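CofB (Escherichia coli, PDB 5AX6) serves as the trimeric minor pilin of the CFA/III type IVb pilus of enterotoxigenic E. coli and probably takes part in pilus assembly. Local coordinates at residues T58-L63 / G222-I227; I123-F128 / A191-T196; G379-N384 / V480-W485. All blocks are in the same frame, centred on the assembly; numbering follows the deposited sequence.

Contact 1 (T58-L63 / G222-I227)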
ATOM      1  N   THR A  58     -23.114  33.918 -19.866  1.00 17.74           N
ATOM      2  CA  THR A  58     -24.545  34.158 -19.915  1.00 18.71           C
ATOM      3  C   THR A  58     -25.060  34.216 -18.473  1.00 20.69           C
ATOM      4  O   THR A  58     -24.346  33.849 -17.539  1.00 21.03           O
ATOM      5  CB  THR A  58     -25.274  33.081 -20.727  1.00 21.28           C
ATOM      6  OG1 THR A  58     -25.142  31.814 -20.067  1.00 19.51           O
ATOM      7  CG2 THR A  58     -24.654  32.981 -22.138  1.00 20.08           C
ATOM      8  N   THR A  59     -26.288  34.682 -18.276  1.00 17.65           N
ATOM      9  CA  THR A  59     -26.765  34.881 -16.904  1.00 22.12           C
ATOM     10  C   THR A  59     -28.055  34.123 -16.614  1.00 22.87           C
ATOM     11  O   THR A  59     -28.718  34.376 -15.598  1.00 28.00           O
ATOM     12  CB  THR A  59     -26.988  36.373 -16.604  1.00 30.68           C
ATOM     13  OG1 THR A  59     -27.943  36.898 -17.528  1.00 31.10           O
ATOM     14  CG2 THR A  59     -25.684  37.141 -16.743  1.00 36.73           C
ATOM     15  N   ASN A  60     -28.406  33.182 -17.483  1.00 21.52           N
ATOM     16  CA  ASN A  60     -29.624  32.398 -17.282  1.00 22.76           C
ATOM     17  C   ASN A  60     -29.419  31.241 -16.293  1.00 23.20           C
ATOM     18  O   ASN A  60     -29.349  30.071 -16.680  1.00 22.64           O
ATOM     19  CB  ASN A  60     -30.162  31.873 -18.623  1.00 21.62           C
ATOM     20  CG  ASN A  60     -29.103  31.148 -19.455  1.00 19.75           C
ATOM     21  OD1 ASN A  60     -27.941  31.550 -19.497  1.00 21.21           O
ATOM     22  ND2 ASN A  60     -29.517  30.084 -20.126  1.00 17.50           N
ATOM     23  N   LYS A  61     -29.342  31.572 -15.005  1.00 23.23           N
ATOM     24  CA  LYS A  61     -29.115  30.551 -13.973  1.00 27.49           C
ATOM     25  C   LYS A  61     -30.279  29.576 -13.868  1.00 21.80           C
ATOM     26  O   LYS A  61     -30.091  28.399 -13.573  1.00 25.60           O
ATOM     27  CB  LYS A  61     -28.874  31.198 -12.609  1.00 27.10           C
ATOM     28  CG  LYS A  61     -27.713  32.159 -12.557  1.00 28.01           C
ATOM     29  CD  LYS A  61     -27.549  32.655 -11.133  1.00 39.08           C
ATOM     30  CE  LYS A  61     -26.485  33.711 -11.026  1.00 47.95           C
ATOM     31  NZ  LYS A  61     -26.333  34.130  -9.604  1.00 54.94           N
ATOM     32  N   ASP A  62     -31.488  30.085 -14.082  1.00 24.23           N
ATOM     33  CA  ASP A  62     -32.683  29.253 -14.143  1.00 27.04           C
ATOM     34  C   ASP A  62     -32.739  28.564 -15.506  1.00 22.77           C
ATOM     35  O   ASP A  62     -32.688  29.231 -16.534  1.00 23.71           O
ATOM     36  CB  ASP A  62     -33.934  30.118 -13.904  1.00 30.71           C
ATOM     37  CG  ASP A  62     -35.222  29.302 -13.778  1.00 37.64           C
ATOM     38  OD1 ASP A  62     -35.358  28.233 -14.412  1.00 38.85           O
ATOM     39  OD2 ASP A  62     -36.120  29.760 -13.043  1.00 49.30           O
ATOM     40  N   LEU A  63     -32.831  27.236 -15.513  1.00 18.87           N
ATOM     41  CA  LEU A  63     -32.895  26.480 -16.766  1.00 26.05           C
ATOM     42  C   LEU A  63     -34.027  26.942 -17.688  1.00 29.04           C
ATOM     43  O   LEU A  63     -33.983  26.732 -18.911  1.00 24.67           O
ATOM     44  CB  LEU A  63     -33.054  24.992 -16.473  1.00 26.99           C
ATOM     45  CG  LEU A  63     -31.773  24.246 -16.100  1.00 31.94           C
ATOM     46  CD1 LEU A  63     -32.113  22.909 -15.438  1.00 34.22           C
ATOM     47  CD2 LEU A  63     -30.908  24.036 -17.338  1.00 26.28           C
ATOM     48  N   GLY A 222     -32.816  21.803 -32.136  1.00 29.06           N
ATOM     49  CA  GLY A 222     -31.563  21.359 -31.563  1.00 25.36           C
ATOM     50  C   GLY A 222     -31.812  20.901 -30.146  1.00 26.59           C
ATOM     51  O   GLY A 222     -32.947  20.920 -29.673  1.00 23.43           O
ATOM     52  N   LEU A 223     -30.750  20.468 -29.475  1.00 24.15           N
ATOM     53  CA  LEU A 223     -30.828  20.081 -28.075  1.00 24.29           C
ATOM     54  C   LEU A 223     -29.839  20.905 -27.282  1.00 24.85           C
ATOM     55  O   LEU A 223     -28.702  21.108 -27.715  1.00 25.78           O
ATOM     56  CB  LEU A 223     -30.516  18.595 -27.880  1.00 26.09           C
ATOM     57  CG  LEU A 223     -31.471  17.563 -28.480  1.00 27.07           C
ATOM     58  CD1 LEU A 223     -30.823  16.183 -28.389  1.00 32.65           C
ATOM     59  CD2 LEU A 223     -32.807  17.588 -27.755  1.00 32.09           C
ATOM     60  N   ARG A 224     -30.265  21.378 -26.121  1.00 21.27           N
ATOM     61  CA  ARG A 224     -29.334  22.008 -25.204  1.00 20.08           C
ATOM     62  C   ARG A 224     -28.990  21.014 -24.103  1.00 23.29           C
ATOM     63  O   ARG A 224     -29.870  20.563 -23.367  1.00 18.83           O
ATOM     64  CB  ARG A 224     -29.928  23.289 -24.614  1.00 19.41           C
ATOM     65  CG  ARG A 224     -28.944  24.054 -23.737  1.00 22.21           C
ATOM     66  CD  ARG A 224     -29.600  25.235 -23.059  1.00 23.53           C
ATOM     67  NE  ARG A 224     -30.606  24.831 -22.082  1.00 22.33           N
ATOM     68  CZ  ARG A 224     -31.273  25.692 -21.318  1.00 21.78           C
ATOM     69  NH1 ARG A 224     -31.032  26.991 -21.433  1.00 16.67           N
ATOM     70  NH2 ARG A 224     -32.182  25.257 -20.456  1.00 21.85           N
ATOM     71  N   LEU A 225     -27.713  20.647 -24.010  1.00 20.12           N
ATOM     72  CA  LEU A 225     -27.260  19.749 -22.961  1.00 20.64           C
ATOM     73  C   LEU A 225     -26.596  20.566 -21.868  1.00 23.25           C
ATOM     74  O   LEU A 225     -25.653  21.312 -22.150  1.00 19.76           O
ATOM     75  CB  LEU A 225     -26.269  18.710 -23.501  1.00 21.80           C
ATOM     76  CG  LEU A 225     -26.656  17.887 -24.727  1.00 26.89           C
ATOM     77  CD1 LEU A 225     -25.483  16.994 -25.141  1.00 26.13           C
ATOM     78  CD2 LEU A 225     -27.873  17.040 -24.410  1.00 29.80           C
ATOM     79  N   SER A 226     -27.082  20.435 -20.633  1.00 21.95           N
ATOM     80  CA  SER A 226     -26.539  21.198 -19.507  1.00 17.90           C
ATOM     81  C   SER A 226     -25.673  20.318 -18.622  1.00 17.86           C
ATOM     82  O   SER A 226     -26.105  19.243 -18.214  1.00 20.11           O
ATOM     83  CB  SER A 226     -27.661  21.805 -18.655  1.00 21.69           C
ATOM     84  OG  SER A 226     -28.456  22.695 -19.416  1.00 23.40           O
ATOM     85  N   ILE A 227     -24.466  20.787 -18.324  1.00 18.39           N
ATOM     86  CA  ILE A 227     -23.558  20.068 -17.426  1.00 19.78           C
ATOM     87  C   ILE A 227     -23.230  20.916 -16.207  1.00 20.88           C
ATOM     88  O   ILE A 227     -22.917  22.101 -16.334  1.00 18.49           O
ATOM     89  CB  ILE A 227     -22.230  19.698 -18.108  1.00 19.71           C
ATOM     90  CG1 ILE A 227     -22.465  19.126 -19.508  1.00 25.66           C
ATOM     91  CG2 ILE A 227     -21.413  18.771 -17.194  1.00 21.49           C
ATOM     92  CD1 ILE A 227     -22.961  17.694 -19.528  1.00 26.66           C
TER
HETATM   93  O   HOH W   1     -28.360  28.397 -22.197  1.00 21.58           O
HETATM   94  O   HOH W   2     -32.222  29.117 -19.642  1.00 23.98           O

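Contact 2 (I123-F128 / A191-T196)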
ATOM      1  N   ILE A 123     -21.887  20.569 -32.109  1.00 22.91           N
ATOM      2  CA  ILE A 123     -21.970  21.666 -31.140  1.00 19.51           C
ATOM      3  C   ILE A 123     -21.948  23.007 -31.857  1.00 21.03           C
ATOM      4  O   ILE A 123     -20.999  23.323 -32.571  1.00 20.91           O
ATOM      5  CB  ILE A 123     -20.825  21.616 -30.118  1.00 19.13           C
ATOM      6  CG1 ILE A 123     -20.864  20.291 -29.359  1.00 20.53           C
ATOM      7  CG2 ILE A 123     -20.929  22.808 -29.148  1.00 19.77           C
ATOM      8  CD1 ILE A 123     -19.598  19.983 -28.568  1.00 24.63           C
ATOM      9  N   ASP A 124     -22.998  23.800 -31.662  1.00 21.30           N
ATOM     10  CA  ASP A 124     -23.140  25.062 -32.376  1.00 22.12           C
ATOM     11  C   ASP A 124     -22.738  26.261 -31.515  1.00 19.88           C
ATOM     12  O   ASP A 124     -22.379  27.325 -32.014  1.00 22.33           O
ATOM     13  CB  ASP A 124     -24.590  25.230 -32.850  1.00 24.23           C
ATOM     14  CG  ASP A 124     -24.738  26.331 -33.878  1.00 32.15           C
ATOM     15  OD1 ASP A 124     -23.935  26.359 -34.841  1.00 33.26           O
ATOM     16  OD2 ASP A 124     -25.647  27.173 -33.724  1.00 30.10           O
ATOM     17  N   ARG A 125     -22.794  26.073 -30.205  1.00 18.48           N
ATOM     18  CA  ARG A 125     -22.685  27.191 -29.296  1.00 18.85           C
ATOM     19  C   ARG A 125     -22.547  26.675 -27.876  1.00 16.24           C
ATOM     20  O   ARG A 125     -23.073  25.608 -27.541  1.00 19.71           O
ATOM     21  CB  ARG A 125     -23.921  28.086 -29.445  1.00 21.46           C
ATOM     22  CG  ARG A 125     -24.218  28.978 -28.279  1.00 20.36           C
ATOM     23  CD  ARG A 125     -25.473  29.790 -28.569  1.00 20.05           C
ATOM     24  NE  ARG A 125     -26.054  30.313 -27.339  1.00 18.87           N
ATOM     25  CZ  ARG A 125     -27.107  31.115 -27.304  1.00 24.10           C
ATOM     26  NH1 ARG A 125     -27.683  31.497 -28.439  1.00 19.25           N
ATOM     27  NH2 ARG A 125     -27.569  31.544 -26.137  1.00 20.80           N
ATOM     28  N   ILE A 126     -21.808  27.425 -27.067  1.00 19.07           N
ATOM     29  CA  ILE A 126     -21.569  27.085 -25.671  1.00 18.68           C
ATOM     30  C   ILE A 126     -21.901  28.280 -24.807  1.00 19.42           C
ATOM     31  O   ILE A 126     -21.517  29.411 -25.129  1.00 21.50           O
ATOM     32  CB  ILE A 126     -20.111  26.655 -25.433  1.00 15.45           C
ATOM     33  CG1 ILE A 126     -19.790  25.413 -26.270  1.00 19.40           C
ATOM     34  CG2 ILE A 126     -19.853  26.392 -23.947  1.00 16.79           C
ATOM     35  CD1 ILE A 126     -18.291  25.084 -26.329  1.00 22.38           C
ATOM     36  N   ASP A 127     -22.643  28.039 -23.724  1.00 17.92           N
ATOM     37  CA  ASP A 127     -23.005  29.090 -22.777  1.00 18.53           C
ATOM     38  C   ASP A 127     -22.367  28.797 -21.423  1.00 17.15           C
ATOM     39  O   ASP A 127     -22.690  27.780 -20.822  1.00 18.27           O
ATOM     40  CB  ASP A 127     -24.539  29.187 -22.590  1.00 19.66           C
ATOM     41  CG  ASP A 127     -25.281  29.639 -23.853  1.00 26.51           C
ATOM     42  OD1 ASP A 127     -24.637  29.818 -24.907  1.00 22.57           O
ATOM     43  OD2 ASP A 127     -26.530  29.797 -23.788  1.00 26.08           O
ATOM     44  N   PHE A 128     -21.484  29.680 -20.957  1.00 15.33           N
ATOM     45  CA  PHE A 128     -20.906  29.600 -19.611  1.00 17.18           C
ATOM     46  C   PHE A 128     -21.789  30.409 -18.668  1.00 17.97           C
ATOM     47  O   PHE A 128     -21.702  31.641 -18.643  1.00 18.18           O
ATOM     48  CB  PHE A 128     -19.480  30.163 -19.557  1.00 16.45           C
ATOM     49  CG  PHE A 128     -18.443  29.322 -20.257  1.00 18.90           C
ATOM     50  CD1 PHE A 128     -18.617  27.960 -20.427  1.00 20.30           C
ATOM     51  CD2 PHE A 128     -17.274  29.908 -20.719  1.00 19.64           C
ATOM     52  CE1 PHE A 128     -17.640  27.192 -21.072  1.00 19.85           C
ATOM     53  CE2 PHE A 128     -16.300  29.150 -21.359  1.00 20.82           C
ATOM     54  CZ  PHE A 128     -16.488  27.798 -21.535  1.00 16.80           C
ATOM     55  N   ALA A 191     -27.223  33.217 -32.589  1.00 24.13           N
ATOM     56  CA  ALA A 191     -27.990  34.097 -31.703  1.00 27.34           C
ATOM     57  C   ALA A 191     -29.498  33.848 -31.778  1.00 29.19           C
ATOM     58  O   ALA A 191     -30.261  34.393 -30.980  1.00 29.80           O
ATOM     59  CB  ALA A 191     -27.689  35.548 -32.021  1.00 29.15           C
ATOM     60  N   GLY A 192     -29.932  33.023 -32.723  1.00 31.89           N
ATOM     61  CA  GLY A 192     -31.353  32.785 -32.920  1.00 29.67           C
ATOM     62  C   GLY A 192     -31.978  31.733 -32.019  1.00 29.11           C
ATOM     63  O   GLY A 192     -33.199  31.638 -31.929  1.00 23.07           O
ATOM     64  N   TRP A 193     -31.150  30.918 -31.368  1.00 24.04           N
ATOM     65  CA  TRP A 193     -31.654  29.831 -30.526  1.00 22.04           C
ATOM     66  C   TRP A 193     -32.536  30.315 -29.381  1.00 24.04           C
ATOM     67  O   TRP A 193     -32.226  31.309 -28.735  1.00 26.14           O
ATOM     68  CB  TRP A 193     -30.484  29.037 -29.931  1.00 23.88           C
ATOM     69  CG  TRP A 193     -29.715  28.230 -30.919  1.00 24.99           C
ATOM     70  CD1 TRP A 193     -28.413  28.421 -31.310  1.00 18.32           C
ATOM     71  CD2 TRP A 193     -30.188  27.085 -31.637  1.00 26.05           C
ATOM     72  NE1 TRP A 193     -28.051  27.458 -32.225  1.00 20.36           N
ATOM     73  CE2 TRP A 193     -29.124  26.626 -32.444  1.00 27.32           C
ATOM     74  CE3 TRP A 193     -31.409  26.401 -31.677  1.00 25.21           C
ATOM     75  CZ2 TRP A 193     -29.248  25.524 -33.287  1.00 28.38           C
ATOM     76  CZ3 TRP A 193     -31.528  25.301 -32.507  1.00 24.82           C
ATOM     77  CH2 TRP A 193     -30.453  24.873 -33.303  1.00 27.44           C
ATOM     78  N   ARG A 194     -33.618  29.590 -29.114  1.00 24.53           N
ATOM     79  CA  ARG A 194     -34.462  29.861 -27.955  1.00 22.50           C
ATOM     80  C   ARG A 194     -35.087  28.559 -27.478  1.00 17.85           C
ATOM     81  O   ARG A 194     -35.166  27.591 -28.233  1.00 23.71           O
ATOM     82  CB  ARG A 194     -35.560  30.875 -28.294  1.00 22.46           C
ATOM     83  CG  ARG A 194     -36.538  30.332 -29.330  1.00 24.25           C
ATOM     84  CD  ARG A 194     -37.788  31.202 -29.512  1.00 30.86           C
ATOM     85  NE  ARG A 194     -38.574  30.686 -30.630  1.00 32.41           N
ATOM     86  CZ  ARG A 194     -38.342  30.994 -31.904  1.00 34.22           C
ATOM     87  NH1 ARG A 194     -37.372  31.850 -32.220  1.00 29.73           N
ATOM     88  NH2 ARG A 194     -39.087  30.455 -32.860  1.00 40.78           N
ATOM     89  N   LEU A 195     -35.524  28.526 -26.226  1.00 22.20           N
ATOM     90  CA  LEU A 195     -36.193  27.340 -25.706  1.00 19.73           C
ATOM     91  C   LEU A 195     -37.488  27.077 -26.473  1.00 25.67           C
ATOM     92  O   LEU A 195     -38.290  27.980 -26.692  1.00 21.98           O
ATOM     93  CB  LEU A 195     -36.483  27.493 -24.213  1.00 22.80           C
ATOM     94  CG  LEU A 195     -35.257  27.625 -23.315  1.00 27.98           C
ATOM     95  CD1 LEU A 195     -35.683  27.941 -21.891  1.00 25.53           C
ATOM     96  CD2 LEU A 195     -34.451  26.330 -23.355  1.00 21.91           C
ATOM     97  N   THR A 196     -37.669  25.843 -26.908  1.00 24.52           N
ATOM     98  CA  THR A 196     -38.951  25.429 -27.453  1.00 30.20           C
ATOM     99  C   THR A 196     -39.955  25.413 -26.306  1.00 29.41           C
ATOM    100  O   THR A 196     -39.613  25.004 -25.197  1.00 23.63           O
ATOM    101  CB  THR A 196     -38.850  24.048 -28.119  1.00 27.20           C
ATOM    102  OG1 THR A 196     -38.022  24.151 -29.286  1.00 26.43           O
ATOM    103  CG2 THR A 196     -40.237  23.526 -28.515  1.00 29.12           C
TER
HETATM  104  O   HOH W   3     -30.245  33.197 -28.525  1.00 29.30           O

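Contact 3 (G379-N384 / V480-W485)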
ATOM      1  N   GLY A 379      16.645 -46.860  17.661  1.00 22.82           N
ATOM      2  CA  GLY A 379      17.705 -45.911  17.360  1.00 26.93           C
ATOM      3  C   GLY A 379      17.422 -45.043  16.151  1.00 21.89           C
ATOM      4  O   GLY A 379      18.226 -44.178  15.802  1.00 23.50           O
ATOM      5  N   ARG A 380      16.292 -45.278  15.500  1.00 21.87           N
ATOM      6  CA  ARG A 380      15.943 -44.509  14.316  1.00 20.37           C
ATOM      7  C   ARG A 380      15.729 -43.043  14.677  1.00 23.74           C
ATOM      8  O   ARG A 380      15.463 -42.696  15.837  1.00 20.64           O
ATOM      9  CB  ARG A 380      14.689 -45.062  13.655  1.00 20.55           C
ATOM     10  CG  ARG A 380      13.415 -44.814  14.451  1.00 21.54           C
ATOM     11  CD  ARG A 380      12.248 -45.593  13.868  1.00 22.79           C
ATOM     12  NE  ARG A 380      11.027 -45.357  14.634  1.00 25.44           N
ATOM     13  CZ  ARG A 380      10.727 -45.981  15.769  1.00 31.57           C
ATOM     14  NH1 ARG A 380      11.552 -46.896  16.264  1.00 31.66           N
ATOM     15  NH2 ARG A 380       9.595 -45.698  16.403  1.00 29.42           N
ATOM     16  N   ILE A 381      15.854 -42.183  13.675  1.00 20.42           N
ATOM     17  CA  ILE A 381      15.453 -40.799  13.832  1.00 21.19           C
ATOM     18  C   ILE A 381      14.056 -40.648  13.252  1.00 21.59           C
ATOM     19  O   ILE A 381      13.810 -40.978  12.095  1.00 23.26           O
ATOM     20  CB  ILE A 381      16.453 -39.821  13.142  1.00 19.25           C
ATOM     21  CG1 ILE A 381      17.844 -39.945  13.769  1.00 20.42           C
ATOM     22  CG2 ILE A 381      15.926 -38.369  13.235  1.00 20.51           C
ATOM     23  CD1 ILE A 381      18.961 -39.182  13.017  1.00 22.78           C
ATOM     24  N   GLU A 382      13.114 -40.191  14.065  1.00 21.47           N
ATOM     25  CA  GLU A 382      11.753 -40.053  13.576  1.00 24.35           C
ATOM     26  C   GLU A 382      11.268 -38.628  13.777  1.00 23.14           C
ATOM     27  O   GLU A 382      11.503 -38.032  14.823  1.00 26.85           O
ATOM     28  CB  GLU A 382      10.813 -41.049  14.275  1.00 23.04           C
ATOM     29  CG  GLU A 382       9.385 -40.969  13.754  1.00 25.42           C
ATOM     30  CD  GLU A 382       8.499 -42.131  14.212  1.00 32.82           C
ATOM     31  OE1 GLU A 382       9.041 -43.186  14.617  1.00 32.84           O
ATOM     32  OE2 GLU A 382       7.257 -41.980  14.155  1.00 31.28           O
ATOM     33  N   LEU A 383      10.601 -38.088  12.767  1.00 22.82           N
ATOM     34  CA  LEU A 383      10.131 -36.704  12.801  1.00 25.76           C
ATOM     35  C   LEU A 383       8.723 -36.646  12.239  1.00 23.57           C
ATOM     36  O   LEU A 383       8.363 -37.465  11.406  1.00 25.10           O
ATOM     37  CB  LEU A 383      11.060 -35.790  11.983  1.00 22.51           C
ATOM     38  CG  LEU A 383      12.532 -35.672  12.395  1.00 20.91           C
ATOM     39  CD1 LEU A 383      13.324 -34.902  11.334  1.00 25.76           C
ATOM     40  CD2 LEU A 383      12.649 -34.987  13.748  1.00 23.01           C
ATOM     41  N   ASN A 384       7.928 -35.680  12.690  1.00 21.16           N
ATOM     42  CA  ASN A 384       6.629 -35.429  12.084  1.00 22.53           C
ATOM     43  C   ASN A 384       6.783 -34.802  10.713  1.00 29.51           C
ATOM     44  O   ASN A 384       7.621 -33.921  10.529  1.00 26.04           O
ATOM     45  CB  ASN A 384       5.790 -34.513  12.979  1.00 26.91           C
ATOM     46  CG  ASN A 384       5.411 -35.177  14.282  1.00 35.02           C
ATOM     47  OD1 ASN A 384       4.981 -36.327  14.293  1.00 36.48           O
ATOM     48  ND2 ASN A 384       5.578 -34.466  15.384  1.00 34.96           N
ATOM     49  N   VAL A 480      23.977 -36.819  11.466  1.00 18.34           N
ATOM     50  CA  VAL A 480      23.617 -36.233  10.191  1.00 18.56           C
ATOM     51  C   VAL A 480      23.078 -34.830  10.378  1.00 16.89           C
ATOM     52  O   VAL A 480      22.525 -34.509  11.433  1.00 17.74           O
ATOM     53  CB  VAL A 480      22.539 -37.072   9.464  1.00 16.25           C
ATOM     54  CG1 VAL A 480      23.125 -38.377   8.946  1.00 17.04           C
ATOM     55  CG2 VAL A 480      21.311 -37.291  10.376  1.00 17.20           C
ATOM     56  N   ASN A 481      23.247 -34.008   9.349  1.00 17.14           N
ATOM     57  CA  ASN A 481      22.481 -32.781   9.206  1.00 16.51           C
ATOM     58  C   ASN A 481      21.288 -33.054   8.310  1.00 20.44           C
ATOM     59  O   ASN A 481      21.460 -33.453   7.156  1.00 16.85           O
ATOM     60  CB  ASN A 481      23.355 -31.659   8.633  1.00 18.89           C
ATOM     61  CG  ASN A 481      24.472 -31.267   9.588  1.00 21.31           C
ATOM     62  OD1 ASN A 481      25.657 -31.328   9.249  1.00 23.28           O
ATOM     63  ND2 ASN A 481      24.093 -30.885  10.787  1.00 20.11           N
ATOM     64  N   ILE A 482      20.091 -32.846   8.861  1.00 16.19           N
ATOM     65  CA  ILE A 482      18.833 -33.137   8.196  1.00 14.95           C
ATOM     66  C   ILE A 482      18.295 -31.842   7.653  1.00 16.25           C
ATOM     67  O   ILE A 482      18.208 -30.863   8.388  1.00 20.27           O
ATOM     68  CB  ILE A 482      17.820 -33.770   9.182  1.00 15.96           C
ATOM     69  CG1 ILE A 482      18.310 -35.164   9.590  1.00 19.88           C
ATOM     70  CG2 ILE A 482      16.414 -33.822   8.584  1.00 16.48           C
ATOM     71  CD1 ILE A 482      17.664 -35.674  10.863  1.00 25.40           C
ATOM     72  N   THR A 483      17.980 -31.829   6.360  1.00 14.91           N
ATOM     73  CA  THR A 483      17.380 -30.672   5.707  1.00 17.38           C
ATOM     74  C   THR A 483      15.932 -30.993   5.389  1.00 17.17           C
ATOM     75  O   THR A 483      15.651 -32.039   4.815  1.00 18.37           O
ATOM     76  CB  THR A 483      18.106 -30.302   4.384  1.00 17.57           C
ATOM     77  OG1 THR A 483      19.511 -30.186   4.622  1.00 21.95           O
ATOM     78  CG2 THR A 483      17.568 -28.977   3.830  1.00 19.71           C
ATOM     79  N   THR A 484      15.020 -30.096   5.748  1.00 16.28           N
ATOM     80  CA  THR A 484      13.611 -30.289   5.467  1.00 16.39           C
ATOM     81  C   THR A 484      13.069 -29.076   4.719  1.00 18.32           C
ATOM     82  O   THR A 484      13.436 -27.936   5.033  1.00 16.05           O
ATOM     83  CB  THR A 484      12.802 -30.501   6.767  1.00 23.94           C
ATOM     84  OG1 THR A 484      12.872 -29.325   7.590  1.00 17.60           O
ATOM     85  CG2 THR A 484      13.337 -31.703   7.534  1.00 25.81           C
ATOM     86  N   TRP A 485      12.201 -29.312   3.733  1.00 15.32           N
ATOM     87  CA  TRP A 485      11.637 -28.212   2.957  1.00 16.93           C
ATOM     88  C   TRP A 485      10.429 -28.749   2.195  1.00 16.93           C
ATOM     89  O   TRP A 485      10.112 -29.927   2.311  1.00 21.09           O
ATOM     90  CB  TRP A 485      12.690 -27.598   2.005  1.00 16.27           C
ATOM     91  CG  TRP A 485      13.089 -28.428   0.796  1.00 15.68           C
ATOM     92  CD1 TRP A 485      12.735 -28.189  -0.506  1.00 14.47           C
ATOM     93  CD2 TRP A 485      13.934 -29.599   0.772  1.00 15.18           C
ATOM     94  NE1 TRP A 485      13.299 -29.138  -1.327  1.00 16.15           N
ATOM     95  CE2 TRP A 485      14.030 -30.013  -0.573  1.00 15.40           C
ATOM     96  CE3 TRP A 485      14.614 -30.331   1.755  1.00 17.53           C
ATOM     97  CZ2 TRP A 485      14.777 -31.133  -0.964  1.00 15.54           C
ATOM     98  CZ3 TRP A 485      15.351 -31.455   1.362  1.00 17.26           C
ATOM     99  CH2 TRP A 485      15.428 -31.835   0.011  1.00 15.63           C
TER

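Contact 1 (T58-L63 / G222-I227)
Arg224 reaches from strand 220-227, in the antiparallel sheet of the type IVb pilin domain, to the loop at Asn60 and Leu63, where Asn60 is the centre of an inverse gamma turn. The direct polar link is one hydrogen bond from Arg224 NH2 to the backbone O of Leu63, 2.8 Å long with an N-H...O angle of 163°. It lands on a lone pair in the carbonyl plane, and the oxygen also lies close to the plane of the guanidinium. A bend at chi3 (67°) in an otherwise extended chain swings the guanidinium round so that its NH2 edge meets the Leu63 carbonyl, while Tyr181 makes a cation-pi contact with it.

Water supplies the second link. Two waters each accept from Asn60 ND2 and Arg224 NH1, bridging amide and guanidinium nitrogens that stand 3.7 Å apart with their planes turned 41° from each other. The amide's other end is held by Thr58 OG1, which donates to Asn60 OD1 at 2.9 Å. A methionine in place of Arg224 would probably leave the Leu63 carbonyl without this donor and both waters without one of their bridging partners.

Leu63 adds van der Waals contact: its CD2 lies 3.6 Å from Arg224 NH2. Ser226 OG is hydrogen-bonded to Asp143 OD1, and the same Leu63 methyl, CD2, comes to 3.5 Å from that hydroxyl oxygen.

Contact 2 (I123-F128 / A191-T196)
Trp193 meets strand 121-130 at two places, its CB and the NE1 edge of its indole. CB sits 4.0 Å from Arg125 NH1. With CG beside the backbone N (chi1 -69°), the indole runs past the arginine in the opposite sense, ring and guanidinium planes 71° apart. Farther out, NE1 donates to Asp124 OD2 at 2.8 Å. That bond is nearly straight, 170° at the hydrogen; the oxygen lies in the indole plane and offers its anti lone pair. CE2 lies 3.7 Å from Asp124 OD2, CD1 and CZ2 a little farther, and the far-edge atom CZ3 lies against Gly222 N. OD2 also forms a salt bridge with Arg185, so strand 179-185, which pairs with strand 194-198, shares the carboxylate.

Arg125 is fixed from its own strand: Asp127 takes NE and NH2 side-on, one to each carboxylate oxygen, with NE to OD1 at 2.9 Å. NH1 points instead to the loop of the second segment, bonding to Ala190 O and, at 3.1 Å, to a water that donates to Ala191 O. Asp124 and Arg125 stand together opposite Ile145, placing both side chains on the side where Trp193 lies: a classic beta bulge in the antiparallel sheet of the pilin domain.

Contact 3 (G379-N384 / V480-W485)
Ile381 holds CG1 beside its backbone N (chi1 -62°) and continues extended through chi2 (171°), which carries CD1 out to Val480 while CG2 is left facing Ile482. Ile482 has the same shape, and its own CD1 is thereby directed at Ile381. The two isoleucines meet end on, CG2 of Ile381 lying 4.0 Å from CD1 of Ile482. The side chain of Ile381 also lies alongside that of Val480, the two pointing opposite ways, and the end methyl CD1 of Ile381 rests 4.0 Å from CG2 of Val480.

These methyls belong to two separate sheets of the C-terminal domain, packed face to face as in a beta sandwich. Strand 381-384 pairs with strand 452-463, whereas strand 478-487 lies between 341-353 and 398-409. The segment axes are 11.3 Å apart at closest approach and only 20° from parallel, a spacing filled by branched aliphatic side chains that point toward each other from both strands. Leu383 continues the layer two residues farther along the strand: its CD1 stands 4.3 Å from CG2 of Ile482, so that Ile482 meets Ile381 with one branch and Leu383 with the other.

Leu401 on strand 398-409 packs on Ile482, and Ala352 and Phe354 border Ile381. Met335 of a second subunit touches both Leu383 and Thr484, bringing the trimer interface to this end of the layer. On the outer side of strand 381-384, Arg380 grips Glu382 side-on, with NE and NH2 both donating to OE1, the NE bond measuring 2.9 Å.

How the contacts relate
Contacts 1 and 2 are neighbours in the pilin domain, their centres 8 Å apart, and both draw on one antiparallel sheet. Along the chain, contact 2 is nested inside the loop closed by contact 1. They touch directly: Thr58 N lies 2.9 Å from Phe128 O, a probable hydrogen bond, and Leu195 CD1 packs 3.6 Å from Leu63 O. Contact 3 comes later, in the C-terminal domain on the opposite side of the chain's centre, with its centre about 82 Å from that of contact 1 and 87 Å from that of contact 2. The long chain therefore carries two distant domains, each with its own sheet packing, and residues of other subunits reach contacts 1 and 3.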